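Local structure of porin (Rhodobacter blasticus, 3PRN) at residues A88-Y96 / D192-Y200; G141-D150 / E162-S171. The protein assembles as a homotrimer in the outer membrane and forms channels for passive diffusion of small hydrophilic solutes up to about 0.6 kDa. The protein carries 1 engineered substitution. All coordinates share one frame; numbering follows the deposited sequence.

Contact 1: residues A88-Y96 / D192-Y200; sequences AFDSVALTY and DIAFVGAAY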
loop_
_atom_site.group_PDB
_atom_site.type_symbol
_atom_site.label_atom_id
_atom_site.label_comp_id
_atom_site.label_asym_id
_atom_site.label_seq_id
_atom_site.Cartn_x
_atom_site.Cartn_y
_atom_site.Cartn_z
ATOM N N ALA A 88 1.267 -22.702 -15.054
ATOM C CA ALA A 88 1.751 -23.154 -16.362
ATOM C C ALA A 88 0.911 -22.727 -17.545
ATOM O O ALA A 88 1.433 -22.177 -18.538
ATOM C CB ALA A 88 1.926 -24.675 -16.305
ATOM N N PHE A 89 -0.411 -22.840 -17.456
ATOM C CA PHE A 89 -1.250 -22.501 -18.617
ATOM C C PHE A 89 -1.194 -21.002 -18.914
ATOM O O PHE A 89 -1.380 -20.571 -20.061
ATOM C CB PHE A 89 -2.691 -22.938 -18.305
ATOM C CG PHE A 89 -3.586 -23.096 -19.511
ATOM C CD1 PHE A 89 -3.502 -24.276 -20.281
ATOM C CD2 PHE A 89 -4.488 -22.121 -19.873
ATOM C CE1 PHE A 89 -4.340 -24.442 -21.401
ATOM C CE2 PHE A 89 -5.316 -22.256 -21.002
ATOM C CZ PHE A 89 -5.224 -23.432 -21.753
ATOM N N ASP A 90 -0.933 -20.206 -17.872
ATOM C CA ASP A 90 -0.878 -18.760 -18.046
ATOM C C ASP A 90 0.521 -18.327 -18.438
ATOM O O ASP A 90 0.632 -17.219 -18.961
ATOM C CB ASP A 90 -1.338 -18.064 -16.750
ATOM C CG ASP A 90 -1.569 -16.543 -16.890
ATOM O OD1 ASP A 90 -2.379 -16.106 -17.694
ATOM O OD2 ASP A 90 -0.927 -15.758 -16.154
ATOM N N SER A 91 1.562 -19.137 -18.202
ATOM C CA SER A 91 2.897 -18.628 -18.518
ATOM C C SER A 91 3.517 -19.087 -19.829
ATOM O O SER A 91 4.474 -18.453 -20.253
ATOM C CB SER A 91 3.852 -19.114 -17.384
ATOM O OG SER A 91 3.361 -18.582 -16.148
ATOM N N VAL A 92 3.030 -20.137 -20.479
ATOM C CA VAL A 92 3.597 -20.608 -21.715
ATOM C C VAL A 92 3.583 -19.509 -22.781
ATOM O O VAL A 92 2.740 -18.603 -22.758
ATOM C CB VAL A 92 2.790 -21.675 -22.507
ATOM C CG1 VAL A 92 3.366 -23.085 -22.368
ATOM C CG2 VAL A 92 1.330 -21.774 -22.059
ATOM N N ALA A 93 4.497 -19.629 -23.725
ATOM C CA ALA A 93 4.575 -18.693 -24.854
ATOM C C ALA A 93 3.398 -18.985 -25.843
ATOM O O ALA A 93 2.751 -20.030 -25.772
ATOM C CB ALA A 93 5.905 -18.864 -25.592
ATOM N N LEU A 94 3.155 -17.981 -26.687
ATOM C CA LEU A 94 2.259 -18.005 -27.799
ATOM C C LEU A 94 0.782 -17.876 -27.469
ATOM O O LEU A 94 0.036 -17.305 -28.296
ATOM C CB LEU A 94 2.479 -19.289 -28.655
ATOM C CG LEU A 94 3.919 -19.515 -29.191
ATOM C CD1 LEU A 94 3.954 -20.807 -30.026
ATOM C CD2 LEU A 94 4.403 -18.312 -29.997
ATOM N N THR A 95 0.354 -18.368 -26.336
ATOM C CA THR A 95 -1.087 -18.478 -26.028
ATOM C C THR A 95 -1.776 -17.134 -25.997
ATOM O O THR A 95 -3.004 -17.065 -26.225
ATOM C CB THR A 95 -1.245 -19.346 -24.780
ATOM O OG1 THR A 95 -2.607 -19.764 -24.558
ATOM C CG2 THR A 95 -0.857 -18.535 -23.513
ATOM N N TYR A 96 -1.103 -16.000 -25.721
ATOM C CA TYR A 96 -1.778 -14.711 -25.719
ATOM C C TYR A 96 -1.351 -13.827 -26.865
ATOM O O TYR A 96 -1.714 -12.628 -26.906
ATOM C CB TYR A 96 -1.446 -13.949 -24.382
ATOM C CG TYR A 96 -2.035 -14.663 -23.164
ATOM C CD1 TYR A 96 -3.404 -14.886 -23.097
ATOM C CD2 TYR A 96 -1.227 -15.066 -22.109
ATOM C CE1 TYR A 96 -4.003 -15.504 -22.005
ATOM C CE2 TYR A 96 -1.776 -15.753 -21.034
ATOM C CZ TYR A 96 -3.167 -15.918 -20.975
ATOM O OH TYR A 96 -3.691 -16.569 -19.921
ATOM N N ASP A 192 -10.627 -30.259 -17.667
ATOM C CA ASP A 192 -9.282 -30.497 -18.138
ATOM C C ASP A 192 -9.059 -29.739 -19.442
ATOM O O ASP A 192 -9.845 -29.858 -20.400
ATOM C CB ASP A 192 -8.941 -31.979 -18.270
ATOM C CG ASP A 192 -9.270 -32.769 -17.024
ATOM O OD1 ASP A 192 -9.110 -32.300 -15.881
ATOM O OD2 ASP A 192 -9.787 -33.927 -17.167
ATOM N N ILE A 193 -8.041 -28.869 -19.467
ATOM C CA ILE A 193 -7.895 -27.993 -20.623
ATOM C C ILE A 193 -6.562 -28.197 -21.296
ATOM O O ILE A 193 -5.629 -28.727 -20.688
ATOM C CB ILE A 193 -8.139 -26.519 -20.202
ATOM C CG1 ILE A 193 -7.079 -26.055 -19.165
ATOM C CG2 ILE A 193 -9.557 -26.393 -19.673
ATOM C CD1 ILE A 193 -7.260 -24.568 -18.812
ATOM N N ALA A 194 -6.441 -27.817 -22.563
ATOM C CA ALA A 194 -5.168 -28.069 -23.243
ATOM C C ALA A 194 -4.970 -27.029 -24.341
ATOM O O ALA A 194 -5.935 -26.496 -24.848
ATOM C CB ALA A 194 -5.083 -29.451 -23.878
ATOM N N PHE A 195 -3.742 -26.810 -24.691
ATOM C CA PHE A 195 -3.357 -25.855 -25.688
ATOM C C PHE A 195 -2.206 -26.402 -26.521
ATOM O O PHE A 195 -1.255 -27.007 -26.011
ATOM C CB PHE A 195 -2.868 -24.565 -24.979
ATOM C CG PHE A 195 -1.940 -23.701 -25.777
ATOM C CD1 PHE A 195 -2.373 -23.110 -26.968
ATOM C CD2 PHE A 195 -0.679 -23.355 -25.287
ATOM C CE1 PHE A 195 -1.562 -22.238 -27.674
ATOM C CE2 PHE A 195 0.158 -22.517 -26.010
ATOM C CZ PHE A 195 -0.284 -21.915 -27.174
ATOM N N VAL A 196 -2.256 -26.113 -27.818
ATOM C CA VAL A 196 -1.107 -26.435 -28.659
ATOM C C VAL A 196 -1.020 -25.263 -29.643
ATOM O O VAL A 196 -2.078 -24.857 -30.139
ATOM C CB VAL A 196 -1.313 -27.723 -29.488
ATOM C CG1 VAL A 196 -0.105 -27.881 -30.386
ATOM C CG2 VAL A 196 -1.429 -28.943 -28.566
ATOM N N GLY A 197 0.154 -24.703 -29.805
ATOM C CA GLY A 197 0.256 -23.595 -30.734
ATOM C C GLY A 197 1.563 -23.627 -31.496
ATOM O O GLY A 197 2.568 -24.207 -31.079
ATOM N N ALA A 198 1.601 -22.885 -32.579
ATOM C CA ALA A 198 2.835 -22.748 -33.348
ATOM C C ALA A 198 2.786 -21.419 -34.062
ATOM O O ALA A 198 1.697 -20.859 -34.295
ATOM C CB ALA A 198 2.867 -23.918 -34.322
ATOM N N ALA A 199 3.945 -20.867 -34.359
ATOM C CA ALA A 199 4.120 -19.593 -35.006
ATOM C C ALA A 199 5.366 -19.638 -35.920
ATOM O O ALA A 199 6.370 -20.309 -35.654
ATOM C CB ALA A 199 4.306 -18.464 -33.990
ATOM N N TYR A 200 5.270 -18.842 -36.964
ATOM C CA TYR A 200 6.336 -18.775 -37.960
ATOM C C TYR A 200 6.691 -17.327 -38.209
ATOM O O TYR A 200 5.780 -16.582 -38.584
ATOM C CB TYR A 200 5.786 -19.425 -39.269
ATOM C CG TYR A 200 6.811 -19.460 -40.376
ATOM C CD1 TYR A 200 8.037 -20.104 -40.188
ATOM C CD2 TYR A 200 6.585 -18.846 -41.606
ATOM C CE1 TYR A 200 9.010 -20.120 -41.180
ATOM C CE2 TYR A 200 7.537 -18.881 -42.620
ATOM C CZ TYR A 200 8.752 -19.503 -42.392
ATOM O OH TYR A 200 9.711 -19.549 -43.386
#
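Phe195 carries Thr95 CB over one face of its ring, 3.9 Å from the centroid and 22° off the normal, while the strand's own Gly197 N lies by the opposite face, toward the rim. At its edge are Leu94 CB, 4.1 Å from Phe195 CZ, and the carbonyl oxygen of Ala93, 3.6 Å from Phe195 CE2. Val92 CG2 comes in obliquely near Phe195 CD2. The second ring, Phe89, takes Ile193 CD1 squarely over its centre, a CH-pi contact of 3.6 Å from CD1 to the centroid, only 7° off the normal. Ile193 CG1, held between its backbone N and carbonyl carbon (chi1 63°), lifts that methyl onto the ring. At the edge of Phe89, CE1 lies 4.0 Å from Ala194 C; Phe195 CB meets Phe89 CE1 obliquely. Farther along, the Leu94 methyls split: CD1 rests 3.8 Å from Gly197 O and CD2 lies 4.0 Å from Ala199 CB. The two segments thus meet through apolar and CH-pi contacts, whereas two polar groups reach the next strand, 206-214: Thr95 OG1 bonds Tyr213 OH and Leu94 O bonds Asn211 ND2. Helix 88-91 belongs to the constriction loop that narrows the pore to an eyelet in general porins, here lying against the inner side of strand 193-200, between strands 175-183 and 206-214.

Contact 2: residues G141-D150 / E162-S171; sequences GVNLYLSYVD and EEFGIAADWS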
loop_
_atom_site.group_PDB
_atom_site.type_symbol
_atom_site.label_atom_id
_atom_site.label_comp_id
_atom_site.label_asym_id
_atom_site.label_seq_id
_atom_site.Cartn_x
_atom_site.Cartn_y
_atom_site.Cartn_z
ATOM N N GLY A 141 16.437 -21.977 -25.246
ATOM C CA GLY A 141 15.447 -22.177 -26.316
ATOM C C GLY A 141 14.215 -22.912 -25.745
ATOM O O GLY A 141 13.112 -22.662 -26.212
ATOM N N VAL A 142 14.428 -23.804 -24.801
ATOM C CA VAL A 142 13.371 -24.558 -24.148
ATOM C C VAL A 142 12.979 -23.970 -22.788
ATOM O O VAL A 142 13.767 -23.355 -22.027
ATOM C CB VAL A 142 13.725 -26.040 -23.996
ATOM C CG1 VAL A 142 12.583 -26.887 -23.470
ATOM C CG2 VAL A 142 14.177 -26.595 -25.346
ATOM N N ASN A 143 11.660 -23.965 -22.546
ATOM C CA ASN A 143 11.117 -23.553 -21.268
ATOM C C ASN A 143 10.133 -24.652 -20.839
ATOM O O ASN A 143 9.271 -25.015 -21.624
ATOM C CB ASN A 143 10.412 -22.223 -21.320
ATOM C CG ASN A 143 11.297 -21.067 -21.695
ATOM O OD1 ASN A 143 12.226 -20.703 -20.971
ATOM N ND2 ASN A 143 11.000 -20.432 -22.832
ATOM N N LEU A 144 10.252 -25.116 -19.609
ATOM C CA LEU A 144 9.340 -26.040 -19.006
ATOM C C LEU A 144 8.618 -25.293 -17.849
ATOM O O LEU A 144 9.345 -24.651 -17.067
ATOM C CB LEU A 144 10.086 -27.158 -18.272
ATOM C CG LEU A 144 10.252 -28.491 -18.964
ATOM C CD1 LEU A 144 8.855 -29.060 -19.231
ATOM C CD2 LEU A 144 11.091 -28.282 -20.217
ATOM N N TYR A 145 7.366 -25.582 -17.629
ATOM C CA TYR A 145 6.627 -24.999 -16.522
ATOM C C TYR A 145 5.759 -26.037 -15.839
ATOM O O TYR A 145 5.027 -26.763 -16.517
ATOM C CB TYR A 145 5.707 -23.870 -16.941
ATOM C CG TYR A 145 6.227 -22.862 -17.911
ATOM C CD1 TYR A 145 6.342 -23.212 -19.250
ATOM C CD2 TYR A 145 6.643 -21.590 -17.522
ATOM C CE1 TYR A 145 6.836 -22.302 -20.163
ATOM C CE2 TYR A 145 7.153 -20.659 -18.437
ATOM C CZ TYR A 145 7.226 -21.037 -19.747
ATOM O OH TYR A 145 7.673 -20.169 -20.740
ATOM N N LEU A 146 5.750 -26.071 -14.518
ATOM C CA LEU A 146 4.907 -26.946 -13.762
ATOM C C LEU A 146 4.211 -26.145 -12.655
ATOM O O LEU A 146 4.916 -25.327 -12.050
ATOM C CB LEU A 146 5.734 -28.031 -13.034
ATOM C CG LEU A 146 5.998 -29.246 -13.946
ATOM C CD1 LEU A 146 7.483 -29.485 -14.020
ATOM C CD2 LEU A 146 5.257 -30.442 -13.370
ATOM N N SER A 147 2.930 -26.355 -12.431
ATOM C CA SER A 147 2.358 -25.568 -11.311
ATOM C C SER A 147 1.344 -26.442 -10.603
ATOM O O SER A 147 0.709 -27.309 -11.241
ATOM C CB SER A 147 1.769 -24.256 -11.787
ATOM O OG SER A 147 0.816 -24.470 -12.834
ATOM N N TYR A 148 1.245 -26.243 -9.305
ATOM C CA TYR A 148 0.273 -26.971 -8.475
ATOM C C TYR A 148 -0.411 -25.956 -7.568
ATOM O O TYR A 148 0.300 -25.192 -6.853
ATOM C CB TYR A 148 1.045 -28.033 -7.671
ATOM C CG TYR A 148 0.240 -28.586 -6.519
ATOM C CD1 TYR A 148 -0.718 -29.579 -6.713
ATOM C CD2 TYR A 148 0.444 -28.070 -5.250
ATOM C CE1 TYR A 148 -1.457 -30.060 -5.622
ATOM C CE2 TYR A 148 -0.270 -28.537 -4.152
ATOM C CZ TYR A 148 -1.231 -29.521 -4.371
ATOM O OH TYR A 148 -1.944 -29.962 -3.261
ATOM N N VAL A 149 -1.723 -25.833 -7.646
ATOM C CA VAL A 149 -2.395 -24.819 -6.831
ATOM C C VAL A 149 -3.431 -25.481 -5.943
ATOM O O VAL A 149 -4.292 -26.243 -6.406
ATOM C CB VAL A 149 -3.088 -23.771 -7.730
ATOM C CG1 VAL A 149 -3.832 -22.750 -6.864
ATOM C CG2 VAL A 149 -2.133 -23.050 -8.656
ATOM N N ASP A 150 -3.338 -25.242 -4.651
ATOM C CA ASP A 150 -4.372 -25.754 -3.716
ATOM C C ASP A 150 -5.158 -24.524 -3.312
ATOM O O ASP A 150 -4.606 -23.615 -2.666
ATOM C CB ASP A 150 -3.618 -26.380 -2.563
ATOM C CG ASP A 150 -4.542 -26.979 -1.504
ATOM O OD1 ASP A 150 -5.719 -26.646 -1.488
ATOM O OD2 ASP A 150 -4.016 -27.729 -0.652
ATOM N N GLU A 162 -7.482 -29.691 -6.288
ATOM C CA GLU A 162 -6.261 -28.930 -6.582
ATOM C C GLU A 162 -6.039 -28.905 -8.088
ATOM O O GLU A 162 -6.468 -29.834 -8.761
ATOM C CB GLU A 162 -5.052 -29.581 -5.887
ATOM C CG GLU A 162 -5.178 -29.432 -4.369
ATOM C CD GLU A 162 -5.796 -30.655 -3.726
ATOM O OE1 GLU A 162 -5.811 -31.753 -4.323
ATOM O OE2 GLU A 162 -6.309 -30.543 -2.583
ATOM N N GLU A 163 -5.387 -27.861 -8.604
ATOM C CA GLU A 163 -5.132 -27.736 -10.017
ATOM C C GLU A 163 -3.675 -28.088 -10.306
ATOM O O GLU A 163 -2.753 -27.574 -9.671
ATOM C CB GLU A 163 -5.411 -26.299 -10.471
ATOM C CG GLU A 163 -5.049 -26.067 -11.929
ATOM C CD GLU A 163 -5.015 -24.591 -12.277
ATOM O OE1 GLU A 163 -3.921 -23.930 -12.141
ATOM O OE2 GLU A 163 -6.083 -24.010 -12.697
ATOM N N PHE A 164 -3.471 -28.981 -11.255
ATOM C CA PHE A 164 -2.107 -29.347 -11.656
ATOM C C PHE A 164 -1.917 -29.013 -13.125
ATOM O O PHE A 164 -2.725 -29.393 -13.984
ATOM C CB PHE A 164 -1.819 -30.828 -11.433
ATOM C CG PHE A 164 -0.410 -31.177 -11.905
ATOM C CD1 PHE A 164 0.703 -30.722 -11.185
ATOM C CD2 PHE A 164 -0.232 -31.931 -13.067
ATOM C CE1 PHE A 164 1.995 -31.016 -11.636
ATOM C CE2 PHE A 164 1.059 -32.222 -13.521
ATOM C CZ PHE A 164 2.173 -31.764 -12.806
ATOM N N GLY A 165 -0.847 -28.301 -13.400
ATOM C CA GLY A 165 -0.584 -27.846 -14.761
ATOM C C GLY A 165 0.817 -28.175 -15.231
ATOM O O GLY A 165 1.809 -28.058 -14.489
ATOM N N ILE A 166 0.923 -28.387 -16.549
ATOM C CA ILE A 166 2.282 -28.535 -17.117
ATOM C C ILE A 166 2.342 -27.896 -18.474
ATOM O O ILE A 166 1.360 -27.907 -19.258
ATOM C CB ILE A 166 2.699 -30.021 -17.151
ATOM C CG1 ILE A 166 4.075 -30.148 -17.822
ATOM C CG2 ILE A 166 1.714 -30.860 -17.918
ATOM C CD1 ILE A 166 4.744 -31.439 -17.363
ATOM N N ALA A 167 3.478 -27.349 -18.852
ATOM C CA ALA A 167 3.646 -26.699 -20.126
ATOM C C ALA A 167 5.103 -26.635 -20.570
ATOM O O ALA A 167 6.037 -26.660 -19.795
ATOM C CB ALA A 167 3.057 -25.258 -20.106
ATOM N N ALA A 168 5.264 -26.472 -21.880
ATOM C CA ALA A 168 6.567 -26.274 -22.483
ATOM C C ALA A 168 6.468 -25.475 -23.757
ATOM O O ALA A 168 5.432 -25.393 -24.445
ATOM C CB ALA A 168 7.241 -27.647 -22.733
ATOM N N ASP A 169 7.511 -24.717 -24.047
ATOM C CA ASP A 169 7.634 -24.018 -25.293
ATOM C C ASP A 169 9.103 -24.119 -25.772
ATOM O O ASP A 169 10.069 -24.436 -25.056
ATOM C CB ASP A 169 7.133 -22.599 -25.330
ATOM C CG ASP A 169 7.710 -21.710 -24.238
ATOM O OD1 ASP A 169 8.938 -21.480 -24.256
ATOM O OD2 ASP A 169 6.948 -21.264 -23.356
ATOM N N TRP A 170 9.218 -23.854 -27.068
ATOM C CA TRP A 170 10.492 -24.042 -27.751
ATOM C C TRP A 170 10.503 -23.115 -28.946
ATOM O O TRP A 170 9.519 -22.939 -29.659
ATOM C CB TRP A 170 10.640 -25.527 -28.195
ATOM C CG TRP A 170 11.883 -25.621 -29.064
ATOM C CD1 TRP A 170 13.173 -25.774 -28.623
ATOM C CD2 TRP A 170 11.940 -25.487 -30.483
ATOM N NE1 TRP A 170 14.022 -25.724 -29.697
ATOM C CE2 TRP A 170 13.295 -25.551 -30.849
ATOM C CE3 TRP A 170 10.977 -25.302 -31.481
ATOM C CZ2 TRP A 170 13.722 -25.455 -32.176
ATOM C CZ3 TRP A 170 11.390 -25.205 -32.800
ATOM C CH2 TRP A 170 12.756 -25.288 -33.133
ATOM N N SER A 171 11.682 -22.529 -29.130
ATOM C CA SER A 171 11.777 -21.598 -30.248
ATOM C C SER A 171 13.174 -21.572 -30.844
ATOM O O SER A 171 14.169 -21.910 -30.169
ATOM C CB SER A 171 11.341 -20.249 -29.651
ATOM O OG SER A 171 11.363 -19.279 -30.659
HETATM O O HOH W 1 -1.562 -25.186 -11.729
#
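Tyr145 and Asn143 both grip Asp169 across an antiparallel beta-hairpin of the porin barrel, whose strands 142-150 and 163-171 run at 172° to each other. Asp169 CG lies between its backbone N and carbonyl carbon (chi1 53°), which brings the carboxylate across to both partners. Each carboxylate oxygen accepts through its syn lone pair. Asn143 ND2 reaches Asp169 OD1 at 2.7 Å in a nearly straight bond (173°), with the acceptor in the amide plane, and Tyr145 OH donates to Asp169 OD2 at 2.9 Å. That second oxygen also accepts from Ala93 N, so three donors hold the carboxylate, probably favouring its charged form; Asn143 OD1 is bonded to Ser138 OG. Paired N-H...O bonds join Asn143 with Asp169, Tyr145 with Ala167, Ser147 with Gly165 and Val149 with Glu163; a longer one, Ser171 N to Gly141 O at 3.3 Å, ends the ladder. On the same inner face a water joins the strands, 2.7 Å from Ser147 OG and donating at 2.7 Å to Glu163 OE1. Ser147 OG also bonds Ala88 N, and Glu163 OE2 accepts from Gly186 N and Phe115 N. Beside the connecting loop, Asp150 OD1 is bonded to Asp152 N. On the outer face Val142 CG2 meets the indole edge of Trp170, and Leu146 CD2 approaches Phe164 CZ obliquely to 3.4 Å.

In the fold
From the N terminus, the first five barrel strands lead to 88-96, in the long loop between strands 78-83 and 131-138. After strand 131-138 the chain forms contact 2, a local hairpin whose two segments are separated by 11 residues. The chain then runs through strand 175-183 before reaching 192-200, where contact 1 closes a 95-residue loop. Contact 2 lies wholly within that loop, so the two nest rather than cross. Their centres are about 10 Å apart, and they touch directly: Val92 packs on Ala167. Segment 88-96 therefore spans the inner wall from the hairpin to strand 193-200, tying the infolded loop to two places on one sheet.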